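Local coordinates for protein AxyAgu115A (Amphibacillus xylanus NBRC 15112, PDB 6NPS) that probably hydrolyses alpha-linked glucuronic acid groups from branched xylans, as an alpha-glucuronidase of glycoside hydrolase family 115, at residues E52-K55 against M59-R62; K333-H338 against K344-M349; H563-F568 against D628-G633; L581-L586 against K610-R615; E799-Q804 against F817-G822. The protein carries 3 engineered substitutions. All blocks are in the same frame, centred on the assembly; numbering follows the deposited sequence.

Contact 1: residues E52-K55 against M59-R62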
# COMPACT_ATOMS: atom_id res chain seq x y z
N GLU A 52 -43.88 50.67 -18.94
CA GLU A 52 -43.32 51.63 -19.88
C GLU A 52 -42.89 52.95 -19.23
O GLU A 52 -43.56 53.48 -18.34
CB GLU A 52 -44.31 51.91 -21.01
CG GLU A 52 -43.75 51.65 -22.40
CD GLU A 52 -42.45 52.39 -22.65
OE1 GLU A 52 -42.34 53.06 -23.71
OE2 GLU A 52 -41.54 52.31 -21.80
N ALA A 53 -41.76 53.47 -19.71
CA ALA A 53 -41.19 54.72 -19.26
C ALA A 53 -41.60 55.84 -20.20
O ALA A 53 -41.86 55.61 -21.38
CB ALA A 53 -39.65 54.65 -19.19
N THR A 54 -41.70 57.05 -19.68
CA THR A 54 -42.00 58.20 -20.53
C THR A 54 -41.16 59.39 -20.11
O THR A 54 -40.75 59.50 -18.95
CB THR A 54 -43.48 58.59 -20.48
OG1 THR A 54 -43.72 59.66 -21.41
CG2 THR A 54 -43.86 59.04 -19.09
N LYS A 55 -40.88 60.27 -21.08
CA LYS A 55 -40.25 61.54 -20.78
C LYS A 55 -41.25 62.67 -20.59
O LYS A 55 -40.87 63.75 -20.13
CB LYS A 55 -39.27 61.92 -21.90
CG LYS A 55 -38.22 60.87 -22.16
CD LYS A 55 -37.56 61.08 -23.52
CE LYS A 55 -37.12 59.75 -24.13
NZ LYS A 55 -36.64 59.91 -25.54
N MET A 59 -47.83 62.02 -19.25
CA MET A 59 -48.07 60.64 -19.67
C MET A 59 -47.84 59.61 -18.56
O MET A 59 -47.89 58.41 -18.81
CB MET A 59 -47.21 60.30 -20.89
CG MET A 59 -47.24 61.35 -21.98
SD MET A 59 -48.56 61.07 -23.17
CE MET A 59 -48.05 59.51 -23.89
N LEU A 60 -47.58 60.08 -17.34
CA LEU A 60 -47.30 59.19 -16.23
C LEU A 60 -48.60 58.57 -15.71
O LEU A 60 -49.69 59.12 -15.90
CB LEU A 60 -46.60 59.95 -15.11
CG LEU A 60 -45.16 60.37 -15.40
CD1 LEU A 60 -44.61 61.29 -14.30
CD2 LEU A 60 -44.35 59.07 -15.48
N SER A 61 -48.45 57.45 -15.04
CA SER A 61 -49.59 56.81 -14.40
C SER A 61 -49.95 57.57 -13.12
O SER A 61 -49.14 58.30 -12.55
CB SER A 61 -49.24 55.34 -14.12
OG SER A 61 -49.90 54.84 -12.97
N ARG A 62 -51.20 57.40 -12.68
CA ARG A 62 -51.58 57.99 -11.39
C ARG A 62 -50.65 57.58 -10.25
O ARG A 62 -50.41 58.38 -9.35
CB ARG A 62 -53.03 57.63 -11.07
CG ARG A 62 -54.03 58.23 -12.04
CD ARG A 62 -55.19 57.28 -12.30
NE ARG A 62 -55.75 57.41 -13.64
CZ ARG A 62 -56.87 58.06 -13.95
NH1 ARG A 62 -57.58 58.67 -13.01
NH2 ARG A 62 -57.29 58.10 -15.21
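Thr54 carries this contact with both branches of its side chain. Its methyl CG2 meets the methyl CD2 of Leu60 at 3.6 Å, while its hydroxyl OG1 lies against CB of Met59, also at 3.6 Å. The two side chains Thr54 and Met59 cross at about a right angle. Beyond CB the methionine bends at chi2 and chi3 and carries its sulfur away from the threonine, so its root rather than its tip does the packing. With chi1 at -176°, Thr54 sets OG1 opposite its own nitrogen, where the hydroxyl accepts the backbone N-H of Asp56 in an ST turn. A beta-branched residue suits the place, since one branch can close the turn while the other fills the gap to buried Leu60. A glycine here would probably leave Asp56 N without its side-chain acceptor and open a gap beside Leu60 CD2. Further out, Leu60 also rests on Tyr23 and Val109. Backbone hydrogen bonds join Thr54 to Phe22 and Gln24. The arrangement is that of a short connection folded back upon itself: strand 53-54 pairs in parallel with strand 20-23, and Met59 and Ser61 come back to bond Ala20 of that strand.

Contact 2: residues K333-H338 against K344-M349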
# COMPACT_ATOMS: atom_id res chain seq x y z
N LYS A 333 4.89 59.01 -10.15
CA LYS A 333 5.26 60.13 -11.03
C LYS A 333 4.45 60.10 -12.32
O LYS A 333 3.93 61.12 -12.77
CB LYS A 333 6.76 60.09 -11.34
CG LYS A 333 7.40 61.46 -11.47
CD LYS A 333 8.51 61.45 -12.52
CE LYS A 333 8.70 62.84 -13.12
NZ LYS A 333 9.54 62.79 -14.35
N LEU A 334 4.34 58.91 -12.90
CA LEU A 334 3.49 58.70 -14.07
C LEU A 334 2.02 59.04 -13.77
O LEU A 334 1.36 59.74 -14.55
CB LEU A 334 3.63 57.26 -14.54
CG LEU A 334 4.97 56.91 -15.21
CD1 LEU A 334 4.85 55.43 -15.57
CD2 LEU A 334 5.23 57.81 -16.40
N ILE A 335 1.53 58.61 -12.62
CA ILE A 335 0.12 58.86 -12.31
C ILE A 335 -0.16 60.35 -12.17
O ILE A 335 -1.11 60.88 -12.76
CB ILE A 335 -0.28 58.04 -11.06
CG1 ILE A 335 -0.32 56.55 -11.42
CG2 ILE A 335 -1.64 58.53 -10.52
CD1 ILE A 335 -0.30 55.63 -10.20
N LYS A 336 0.75 61.05 -11.52
CA LYS A 336 0.62 62.48 -11.37
C LYS A 336 0.63 63.18 -12.73
O LYS A 336 -0.05 64.19 -12.92
CB LYS A 336 1.73 63.03 -10.48
CG LYS A 336 1.24 63.69 -9.20
CD LYS A 336 2.34 63.74 -8.15
CE LYS A 336 2.37 65.09 -7.45
NZ LYS A 336 3.10 66.11 -8.24
N GLU A 337 1.41 62.67 -13.68
CA GLU A 337 1.58 63.36 -14.97
C GLU A 337 0.44 63.09 -15.94
O GLU A 337 0.08 63.97 -16.73
CB GLU A 337 2.90 62.97 -15.62
CG GLU A 337 4.13 63.50 -14.90
CD GLU A 337 5.44 62.84 -15.36
OE1 GLU A 337 5.39 61.78 -16.03
OE2 GLU A 337 6.51 63.37 -15.01
N HIS A 338 -0.17 61.90 -15.88
CA HIS A 338 -1.09 61.46 -16.92
C HIS A 338 -2.47 61.08 -16.43
O HIS A 338 -3.30 60.68 -17.25
CB HIS A 338 -0.48 60.27 -17.66
CG HIS A 338 0.87 60.55 -18.21
ND1 HIS A 338 1.10 61.60 -19.08
CD2 HIS A 338 2.07 59.97 -17.99
CE1 HIS A 338 2.39 61.64 -19.39
NE2 HIS A 338 3.00 60.66 -18.74
N LYS A 344 -3.52 62.44 -4.02
CA LYS A 344 -4.50 62.02 -3.03
C LYS A 344 -5.88 61.76 -3.63
O LYS A 344 -6.67 61.03 -3.04
CB LYS A 344 -4.62 63.06 -1.91
CG LYS A 344 -3.41 63.12 -1.01
CD LYS A 344 -3.67 63.92 0.26
CE LYS A 344 -2.40 64.01 1.11
NZ LYS A 344 -2.55 64.90 2.30
N GLU A 345 -6.17 62.34 -4.79
CA GLU A 345 -7.44 62.07 -5.45
C GLU A 345 -7.42 60.81 -6.30
O GLU A 345 -8.44 60.49 -6.92
CB GLU A 345 -7.84 63.26 -6.32
CG GLU A 345 -8.21 64.51 -5.53
CD GLU A 345 -8.95 65.54 -6.36
OE1 GLU A 345 -10.20 65.60 -6.25
OE2 GLU A 345 -8.30 66.29 -7.12
N VAL A 346 -6.31 60.08 -6.35
CA VAL A 346 -6.24 58.92 -7.23
C VAL A 346 -6.20 57.66 -6.37
O VAL A 346 -5.19 57.40 -5.70
CB VAL A 346 -5.04 58.98 -8.18
CG1 VAL A 346 -5.11 57.81 -9.13
CG2 VAL A 346 -5.07 60.30 -8.91
N PRO A 347 -7.24 56.83 -6.40
CA PRO A 347 -7.20 55.57 -5.63
C PRO A 347 -6.12 54.64 -6.18
O PRO A 347 -6.08 54.33 -7.37
CB PRO A 347 -8.61 54.98 -5.82
CG PRO A 347 -9.46 56.13 -6.30
CD PRO A 347 -8.52 57.03 -7.11
N ARG A 348 -5.24 54.20 -5.29
CA ARG A 348 -4.18 53.29 -5.65
C ARG A 348 -4.10 52.21 -4.59
O ARG A 348 -4.52 52.40 -3.44
CB ARG A 348 -2.83 53.99 -5.78
CG ARG A 348 -2.75 55.05 -6.89
CD ARG A 348 -1.68 56.10 -6.56
NE ARG A 348 -2.10 56.97 -5.46
CZ ARG A 348 -1.28 57.54 -4.59
NH1 ARG A 348 0.04 57.37 -4.68
NH2 ARG A 348 -1.77 58.31 -3.63
N MET A 349 -3.54 51.06 -4.99
CA MET A 349 -3.48 49.88 -4.13
C MET A 349 -2.15 49.17 -4.35
O MET A 349 -1.71 48.98 -5.50
CB MET A 349 -4.65 48.93 -4.41
CG MET A 349 -4.68 47.64 -3.54
SD MET A 349 -3.93 46.22 -4.44
CE MET A 349 -5.24 45.85 -5.62
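This is a buried, apolar helix-on-sheet contact, in which Ile335, near the C-terminal end of helix 317-338, packs against Val346 and Arg348 at the entry to strand 348-351. The isoleucine divides its branches between the two partners. CG2 reaches Val346 CG1 at 3.8 Å, and the other branch ends with CD1 on Arg348 CD at 3.9 Å. Beta-branched Val346 offers both of its methyls to that one CG2. Arg348 suits a place with an apolar side and a polar end: its methylenes cover the isoleucine, then a bend at chi3 (-72°) brings the guanidinium round to the backbone. There NE gives a nearly straight hydrogen bond to Val346 O (3.1 Å, 165° at the hydrogen), with the oxygen almost in the guanidinium plane, while NH1 binds Asn332 OD1. The group is thus held from the helix and from the loop leading into the strand, which probably fixes its rotation. A leucine in its place would probably leave Val346 O and Asn332 OD1 without these donors. Ile335 and Val346 both touch Ile298 of strand 298-300, the parallel neighbour of strand 348-351. Strand 298-300, helix 317-338 and strand 348-351 form a beta-alpha-beta crossover, the repeating element of the TIM-barrel fold.

Contact 3: residues H563-F568 against D628-G633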
# COMPACT_ATOMS: atom_id res chain seq x y z
N HIS A 563 -39.08 26.37 -11.87
CA HIS A 563 -38.02 26.73 -10.94
C HIS A 563 -36.96 25.65 -10.85
O HIS A 563 -36.05 25.75 -10.01
CB HIS A 563 -38.62 27.06 -9.57
CG HIS A 563 -39.63 28.17 -9.61
ND1 HIS A 563 -40.99 27.94 -9.57
CD2 HIS A 563 -39.48 29.52 -9.70
CE1 HIS A 563 -41.63 29.10 -9.63
NE2 HIS A 563 -40.74 30.07 -9.72
N PHE A 564 -37.05 24.62 -11.70
CA PHE A 564 -36.08 23.52 -11.67
C PHE A 564 -34.65 24.01 -11.89
O PHE A 564 -33.73 23.60 -11.18
CB PHE A 564 -36.43 22.45 -12.70
CG PHE A 564 -35.49 21.29 -12.71
CD1 PHE A 564 -35.61 20.26 -11.78
CD2 PHE A 564 -34.47 21.21 -13.66
CE1 PHE A 564 -34.74 19.19 -11.77
CE2 PHE A 564 -33.59 20.12 -13.67
CZ PHE A 564 -33.72 19.12 -12.73
N THR A 565 -34.45 24.88 -12.89
CA THR A 565 -33.09 25.30 -13.23
C THR A 565 -32.39 25.94 -12.03
O THR A 565 -31.22 25.64 -11.76
CB THR A 565 -33.13 26.28 -14.42
OG1 THR A 565 -33.49 25.57 -15.62
CG2 THR A 565 -31.79 26.92 -14.63
N ALA A 566 -33.10 26.80 -11.30
CA ALA A 566 -32.53 27.43 -10.11
C ALA A 566 -32.26 26.43 -9.00
O ALA A 566 -31.21 26.47 -8.37
CB ALA A 566 -33.47 28.55 -9.62
N TYR A 567 -33.20 25.52 -8.73
CA TYR A 567 -32.92 24.46 -7.77
C TYR A 567 -31.66 23.68 -8.17
O TYR A 567 -30.75 23.46 -7.36
CB TYR A 567 -34.13 23.52 -7.63
CG TYR A 567 -33.78 22.36 -6.74
CD1 TYR A 567 -33.55 22.55 -5.38
CD2 TYR A 567 -33.64 21.08 -7.25
CE1 TYR A 567 -33.17 21.52 -4.56
CE2 TYR A 567 -33.26 20.04 -6.44
CZ TYR A 567 -33.05 20.27 -5.10
OH TYR A 567 -32.67 19.23 -4.30
N PHE A 568 -31.58 23.28 -9.43
CA PHE A 568 -30.45 22.47 -9.88
C PHE A 568 -29.12 23.22 -9.76
O PHE A 568 -28.14 22.70 -9.23
CB PHE A 568 -30.67 22.04 -11.34
CG PHE A 568 -29.67 21.02 -11.80
CD1 PHE A 568 -29.97 19.66 -11.73
CD2 PHE A 568 -28.43 21.40 -12.27
CE1 PHE A 568 -29.04 18.71 -12.13
CE2 PHE A 568 -27.49 20.45 -12.64
CZ PHE A 568 -27.80 19.10 -12.58
N ASP A 628 -30.83 25.05 -21.93
CA ASP A 628 -30.17 25.24 -23.22
C ASP A 628 -28.70 25.65 -23.06
O ASP A 628 -28.21 26.54 -23.75
CB ASP A 628 -30.92 26.26 -24.08
CG ASP A 628 -30.46 26.26 -25.55
OD1 ASP A 628 -30.43 25.16 -26.17
OD2 ASP A 628 -30.11 27.35 -26.08
N GLY A 629 -27.99 24.98 -22.16
CA GLY A 629 -26.57 25.23 -22.01
C GLY A 629 -26.23 26.52 -21.31
O GLY A 629 -25.14 27.08 -21.53
N LYS A 630 -27.15 27.03 -20.49
CA LYS A 630 -26.90 28.23 -19.68
C LYS A 630 -25.61 28.12 -18.86
O LYS A 630 -24.89 29.12 -18.69
CB LYS A 630 -28.11 28.46 -18.75
CG LYS A 630 -28.09 29.77 -17.96
CD LYS A 630 -29.21 29.80 -16.90
CE LYS A 630 -29.43 31.20 -16.29
NZ LYS A 630 -28.56 32.29 -16.86
N PHE A 631 -25.30 26.91 -18.35
CA PHE A 631 -24.10 26.67 -17.55
C PHE A 631 -23.05 25.83 -18.28
O PHE A 631 -22.18 25.24 -17.64
CB PHE A 631 -24.47 26.01 -16.22
CG PHE A 631 -25.57 26.73 -15.51
CD1 PHE A 631 -25.32 27.95 -14.88
CD2 PHE A 631 -26.86 26.24 -15.53
CE1 PHE A 631 -26.36 28.67 -14.26
CE2 PHE A 631 -27.90 26.96 -14.90
CZ PHE A 631 -27.64 28.17 -14.27
N TYR A 632 -23.12 25.78 -19.61
CA TYR A 632 -22.20 24.92 -20.35
C TYR A 632 -20.74 25.23 -20.02
O TYR A 632 -20.31 26.38 -20.07
CB TYR A 632 -22.44 25.06 -21.84
CG TYR A 632 -21.46 24.29 -22.69
CD1 TYR A 632 -20.32 24.90 -23.19
CD2 TYR A 632 -21.67 22.94 -22.98
CE1 TYR A 632 -19.41 24.20 -23.97
CE2 TYR A 632 -20.76 22.23 -23.77
CZ TYR A 632 -19.64 22.87 -24.26
OH TYR A 632 -18.73 22.19 -25.04
N GLY A 633 -19.98 24.19 -19.69
CA GLY A 633 -18.58 24.32 -19.41
C GLY A 633 -18.23 24.67 -17.98
O GLY A 633 -17.08 24.49 -17.57
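Thr565 turns its methyl toward Phe631 because chi1 of -71° puts OG1 beside the backbone nitrogen and CG2 opposite it, while Phe631, with chi1 at -50°, swings its ring back toward the helix. The methyl reaches the ring at its edge, close to the ring plane, with Thr565 CG2 3.9 Å from Phe631 CE2. A threonine fits here, since its methyl serves the aromatic neighbour, and the side chain also touches Ala627. Looser contact comes from Lys630, whose CD lies 4.5 Å from Thr565 CG2. The lysine also lies on its own neighbour, CG 4.0 Å above one face of the Phe631 ring, toward the rim. Its chain is extended as far as CE, and an eclipsed last torsion (chi4 2°) then turns NZ to a hydrogen bond with Asp141 O. The contact spans the open end of an antiparallel helical hairpin, where the first turn of helix 564-596 meets the chain leaving helix 601-629. His563 stands at the N-cap of the first helix. On the other side the chain makes a type I beta turn from Gly629 to Tyr632, closed by Tyr632 N on Gly629 O at 3.1 Å. Gly629 enters the turn with positive phi, a conformation easiest for a residue without a CB. Phe631 also lies nearly parallel to the ring of Tyr623, and its side chain also touches Ile626 and Ala569.

Contact 4: residues L581-L586 against K610-R615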
# COMPACT_ATOMS: atom_id res chain seq x y z
N LEU A 581 -18.92 12.73 -4.68
CA LEU A 581 -17.47 12.53 -4.74
C LEU A 581 -16.91 12.07 -3.39
O LEU A 581 -16.03 11.20 -3.34
CB LEU A 581 -16.80 13.84 -5.14
CG LEU A 581 -15.27 13.75 -5.27
CD1 LEU A 581 -14.89 14.74 -6.36
CD2 LEU A 581 -14.59 14.16 -3.97
N GLN A 582 -17.36 12.70 -2.28
CA GLN A 582 -16.94 12.25 -0.95
C GLN A 582 -17.32 10.78 -0.75
O GLN A 582 -16.49 9.96 -0.33
CB GLN A 582 -17.57 13.10 0.14
CG GLN A 582 -17.26 14.58 0.07
CD GLN A 582 -15.97 14.92 0.79
OE1 GLN A 582 -15.59 14.24 1.74
NE2 GLN A 582 -15.29 15.97 0.34
N LYS A 583 -18.56 10.43 -1.08
CA LYS A 583 -19.05 9.06 -0.89
C LYS A 583 -18.21 8.06 -1.66
O LYS A 583 -17.88 6.98 -1.16
CB LYS A 583 -20.50 9.00 -1.33
CG LYS A 583 -21.13 7.61 -1.36
CD LYS A 583 -22.59 7.78 -1.82
CE LYS A 583 -23.34 6.45 -2.00
NZ LYS A 583 -24.61 6.79 -2.77
N MET A 584 -17.89 8.40 -2.91
CA MET A 584 -17.08 7.52 -3.75
C MET A 584 -15.79 7.15 -3.06
O MET A 584 -15.40 5.98 -3.04
CB MET A 584 -16.77 8.21 -5.08
CG MET A 584 -15.88 7.36 -5.99
SD MET A 584 -15.54 8.28 -7.54
CE MET A 584 -14.38 9.50 -6.95
N TRP A 585 -15.09 8.14 -2.52
CA TRP A 585 -13.80 7.89 -1.89
C TRP A 585 -13.94 7.15 -0.56
O TRP A 585 -13.07 6.36 -0.20
CB TRP A 585 -13.06 9.20 -1.68
CG TRP A 585 -12.47 9.75 -2.97
CD1 TRP A 585 -12.80 10.92 -3.58
CD2 TRP A 585 -11.44 9.15 -3.75
NE1 TRP A 585 -12.03 11.10 -4.70
CE2 TRP A 585 -11.19 10.02 -4.84
CE3 TRP A 585 -10.70 7.95 -3.63
CZ2 TRP A 585 -10.22 9.74 -5.82
CZ3 TRP A 585 -9.75 7.67 -4.61
CH2 TRP A 585 -9.51 8.57 -5.69
N LEU A 586 -14.96 7.49 0.23
CA LEU A 586 -15.21 6.81 1.48
C LEU A 586 -15.53 5.33 1.25
O LEU A 586 -15.01 4.46 1.95
CB LEU A 586 -16.34 7.49 2.24
CG LEU A 586 -16.01 8.90 2.73
CD1 LEU A 586 -17.30 9.55 3.20
CD2 LEU A 586 -15.03 8.84 3.83
N LYS A 610 -17.66 2.33 -8.39
CA LYS A 610 -17.82 2.49 -9.83
C LYS A 610 -19.09 3.27 -10.16
O LYS A 610 -19.09 4.14 -11.06
CB LYS A 610 -17.87 1.09 -10.47
CG LYS A 610 -17.21 0.94 -11.80
CD LYS A 610 -17.48 -0.47 -12.44
CE LYS A 610 -17.27 -1.60 -11.46
NZ LYS A 610 -17.29 -2.96 -12.16
N ALA A 611 -20.18 2.98 -9.45
CA ALA A 611 -21.44 3.69 -9.74
C ALA A 611 -21.37 5.16 -9.36
O ALA A 611 -21.99 6.00 -10.01
CB ALA A 611 -22.61 3.03 -9.01
N CYS A 612 -20.67 5.49 -8.26
CA CYS A 612 -20.44 6.89 -7.90
C CYS A 612 -19.67 7.61 -8.99
O CYS A 612 -19.96 8.78 -9.32
CB CYS A 612 -19.66 6.99 -6.58
SG CYS A 612 -20.68 6.60 -5.16
N LEU A 613 -18.65 6.97 -9.53
CA LEU A 613 -17.89 7.63 -10.58
C LEU A 613 -18.75 7.90 -11.81
O LEU A 613 -18.64 8.96 -12.45
CB LEU A 613 -16.66 6.79 -10.95
CG LEU A 613 -15.72 7.49 -11.91
CD1 LEU A 613 -15.13 8.71 -11.20
CD2 LEU A 613 -14.61 6.56 -12.34
N LYS A 614 -19.60 6.95 -12.17
CA LYS A 614 -20.53 7.18 -13.27
C LYS A 614 -21.49 8.34 -12.97
O LYS A 614 -21.78 9.17 -13.85
CB LYS A 614 -21.32 5.90 -13.52
CG LYS A 614 -22.31 5.95 -14.67
CD LYS A 614 -22.74 4.51 -15.01
CE LYS A 614 -24.07 4.46 -15.77
NZ LYS A 614 -25.10 3.57 -15.13
N ARG A 615 -21.98 8.42 -11.73
CA ARG A 615 -22.90 9.51 -11.40
C ARG A 615 -22.21 10.87 -11.45
O ARG A 615 -22.84 11.87 -11.79
CB ARG A 615 -23.52 9.25 -10.01
CG ARG A 615 -24.37 10.40 -9.48
CD ARG A 615 -25.84 10.31 -9.92
NE ARG A 615 -26.63 11.34 -9.25
CZ ARG A 615 -27.41 12.23 -9.86
NH1 ARG A 615 -27.73 12.11 -11.12
NH2 ARG A 615 -27.86 13.25 -9.17
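Met584 points from helix 564-596 at Cys612 of helix 601-629, within an antiparallel helical hairpin whose short segments cross at -159° with their axes 8.8 Å apart. Its CB meets Cys612 CB at 3.5 Å, a carbon pair tighter than ordinary van der Waals contact. CG stays over the same cysteine, 3.8 Å from its CB. Because chi1 and chi2 are both close to 180°, the chain then reaches out across the second helix, and SD arrives beside Leu613, 3.7 Å from CD1. A bend at chi3 (74°) turns the terminal CE back to its own helix, where it sits 3.6 Å above the Trp585 ring, offset toward the rim. Methionine suits this path: it is long and unbranched, slim at the root where the backbones come close, and flexible at the tip. Cys612 is equally apt, for its small side chain is consistent with the close approach of the helices here. Leu613 also packs on Leu659 of the second subunit, so this side of the hairpin borders the dimer interface. The backbone oxygen of Cys612 accepts a hydrogen bond from Asn580 ND2, a further tie between the helices. Lys583 runs extended past the cysteine toward Asp546, with which NZ forms a long, weak ion pair. Along the way its methylenes flank the sulfur, Cys612 SG lying 4.0 Å from Lys583 CG.

Contact 5: residues E799-Q804 against F817-G822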
# COMPACT_ATOMS: atom_id res chain seq x y z
N GLU A 799 -16.50 23.12 23.32
CA GLU A 799 -17.68 23.78 23.87
C GLU A 799 -18.13 23.20 25.21
O GLU A 799 -18.85 23.88 25.95
CB GLU A 799 -18.78 23.70 22.81
CG GLU A 799 -20.15 23.49 23.29
CD GLU A 799 -21.13 23.13 22.19
OE1 GLU A 799 -20.90 23.48 21.01
OE2 GLU A 799 -22.17 22.52 22.54
N HIS A 800 -17.66 22.01 25.59
CA HIS A 800 -18.10 21.37 26.86
C HIS A 800 -17.20 21.70 28.05
O HIS A 800 -16.85 20.83 28.87
CB HIS A 800 -18.24 19.87 26.65
CG HIS A 800 -19.34 19.53 25.71
ND1 HIS A 800 -19.26 18.52 24.77
CD2 HIS A 800 -20.56 20.11 25.53
CE1 HIS A 800 -20.37 18.49 24.05
NE2 HIS A 800 -21.17 19.44 24.49
N PHE A 801 -16.85 22.98 28.20
CA PHE A 801 -16.20 23.42 29.41
C PHE A 801 -17.18 23.47 30.57
O PHE A 801 -18.39 23.67 30.38
CB PHE A 801 -15.57 24.80 29.22
CG PHE A 801 -16.49 25.79 28.61
CD1 PHE A 801 -16.45 26.03 27.25
CD2 PHE A 801 -17.38 26.50 29.39
CE1 PHE A 801 -17.28 26.97 26.66
CE2 PHE A 801 -18.23 27.44 28.80
CZ PHE A 801 -18.16 27.68 27.43
N ALA A 802 -16.66 23.31 31.78
CA ALA A 802 -17.48 23.32 32.97
C ALA A 802 -17.80 24.74 33.41
O ALA A 802 -18.88 24.98 33.94
CB ALA A 802 -16.77 22.56 34.11
N THR A 803 -16.88 25.67 33.21
CA THR A 803 -17.15 27.05 33.57
C THR A 803 -16.19 27.92 32.77
O THR A 803 -15.30 27.42 32.09
CB THR A 803 -17.00 27.29 35.08
OG1 THR A 803 -17.66 28.51 35.42
CG2 THR A 803 -15.54 27.35 35.49
N GLN A 804 -16.40 29.24 32.86
CA GLN A 804 -15.59 30.19 32.11
C GLN A 804 -15.58 31.50 32.87
O GLN A 804 -16.50 31.80 33.64
CB GLN A 804 -16.11 30.39 30.69
CG GLN A 804 -17.35 31.27 30.52
CD GLN A 804 -17.78 31.35 29.05
OE1 GLN A 804 -17.03 31.84 28.19
NE2 GLN A 804 -19.00 30.87 28.76
N PHE A 817 -14.52 33.94 26.11
CA PHE A 817 -14.67 32.92 25.08
C PHE A 817 -16.12 32.82 24.62
O PHE A 817 -17.05 32.85 25.42
CB PHE A 817 -14.19 31.57 25.60
CG PHE A 817 -12.70 31.39 25.51
CD1 PHE A 817 -12.12 30.99 24.35
CD2 PHE A 817 -11.90 31.67 26.63
CE1 PHE A 817 -10.72 30.86 24.24
CE2 PHE A 817 -10.55 31.51 26.56
CZ PHE A 817 -9.94 31.11 25.36
N GLU A 818 -16.30 32.70 23.32
CA GLU A 818 -17.61 32.49 22.72
C GLU A 818 -17.62 31.16 21.98
O GLU A 818 -16.61 30.78 21.36
CB GLU A 818 -17.94 33.61 21.73
CG GLU A 818 -18.10 34.98 22.35
CD GLU A 818 -19.53 35.26 22.79
OE1 GLU A 818 -20.37 34.33 22.72
OE2 GLU A 818 -19.80 36.40 23.22
N VAL A 819 -18.77 30.48 21.96
CA VAL A 819 -18.91 29.27 21.16
C VAL A 819 -19.37 29.68 19.78
O VAL A 819 -20.39 30.37 19.64
CB VAL A 819 -19.92 28.28 21.78
CG1 VAL A 819 -20.07 27.00 20.88
CG2 VAL A 819 -19.51 27.90 23.24
N LEU A 820 -18.62 29.27 18.75
CA LEU A 820 -18.98 29.45 17.36
C LEU A 820 -19.71 28.18 16.92
O LEU A 820 -19.07 27.15 16.69
CB LEU A 820 -17.74 29.71 16.51
CG LEU A 820 -16.96 31.00 16.84
CD1 LEU A 820 -15.64 31.13 16.02
CD2 LEU A 820 -17.84 32.17 16.54
N ASP A 821 -21.04 28.25 16.82
CA ASP A 821 -21.85 27.09 16.47
C ASP A 821 -21.45 26.56 15.10
O ASP A 821 -21.23 27.33 14.17
CB ASP A 821 -23.33 27.44 16.44
CG ASP A 821 -23.84 27.99 17.78
OD1 ASP A 821 -23.21 27.72 18.82
OD2 ASP A 821 -24.89 28.67 17.77
N GLY A 822 -21.33 25.23 14.99
CA GLY A 822 -21.06 24.60 13.71
C GLY A 822 -19.69 24.85 13.13
O GLY A 822 -19.41 24.41 12.01
O HOH W 1 -23.01 24.54 19.37
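Glu799 and Asp821, two acidic residues at one end of this contact, share a single water. It donates to Glu799 OE1 at 2.9 Å and to Asp821 OD1 at 3.2 Å, bridging carboxylates whose oxygens OE1 and OD1 stand 5.3 Å apart; the bridge probably eases the repulsion of like charges. Glu799 OE1 is also hydrogen-bonded to Ser828 OG, so the carboxylate has a second partner on the next strand. The glutamate crosses Val819 at about a right angle, its OE1 3.6 Å from CG1. Val819 uses its other methyl, CG2, against Phe801 CE1 at 4.2 Å, an oblique and looser approach. With chi1 at 49°, Phe801 holds its ring between backbone N and carbonyl carbon, turned in toward the valine. A beta-branched valine suits the spot, because its two methyls serve two partners at once. The contact extends the hairpin of strands 803-808 and 814-821 beyond its paired part. Ala802 and Thr803 form a classic beta bulge opposite Glu849 of strand 847-854, whose Val848 and Tyr850 touch Phe801. Strand 828-833 pairs with Glu818 and Leu820 on the other side, and Leu820 packs on Trp432 and Glu433 of helix 428-440.

Overall arrangement
The five contacts follow one another along the chain, except that contact 4 is nested inside the loop closed by contact 3. Those two are the only pair sharing elements: both lie between helix 564-596 and helix 601-629, their centres 23 Å apart, one at the open end of the hairpin and one along its length. Contact 1 belongs to the N-terminal region, contact 2 to the TIM barrel and contact 5 to the beta-rich C-terminal domain. Contacts 1 and 5 lie farthest apart, about 59 Å between centres, and contacts 2 and 4 sit on opposite sides of the chain's centre. Contacts 3 and 4 thus tie two long helices at separate levels, while the others each lie in a different region.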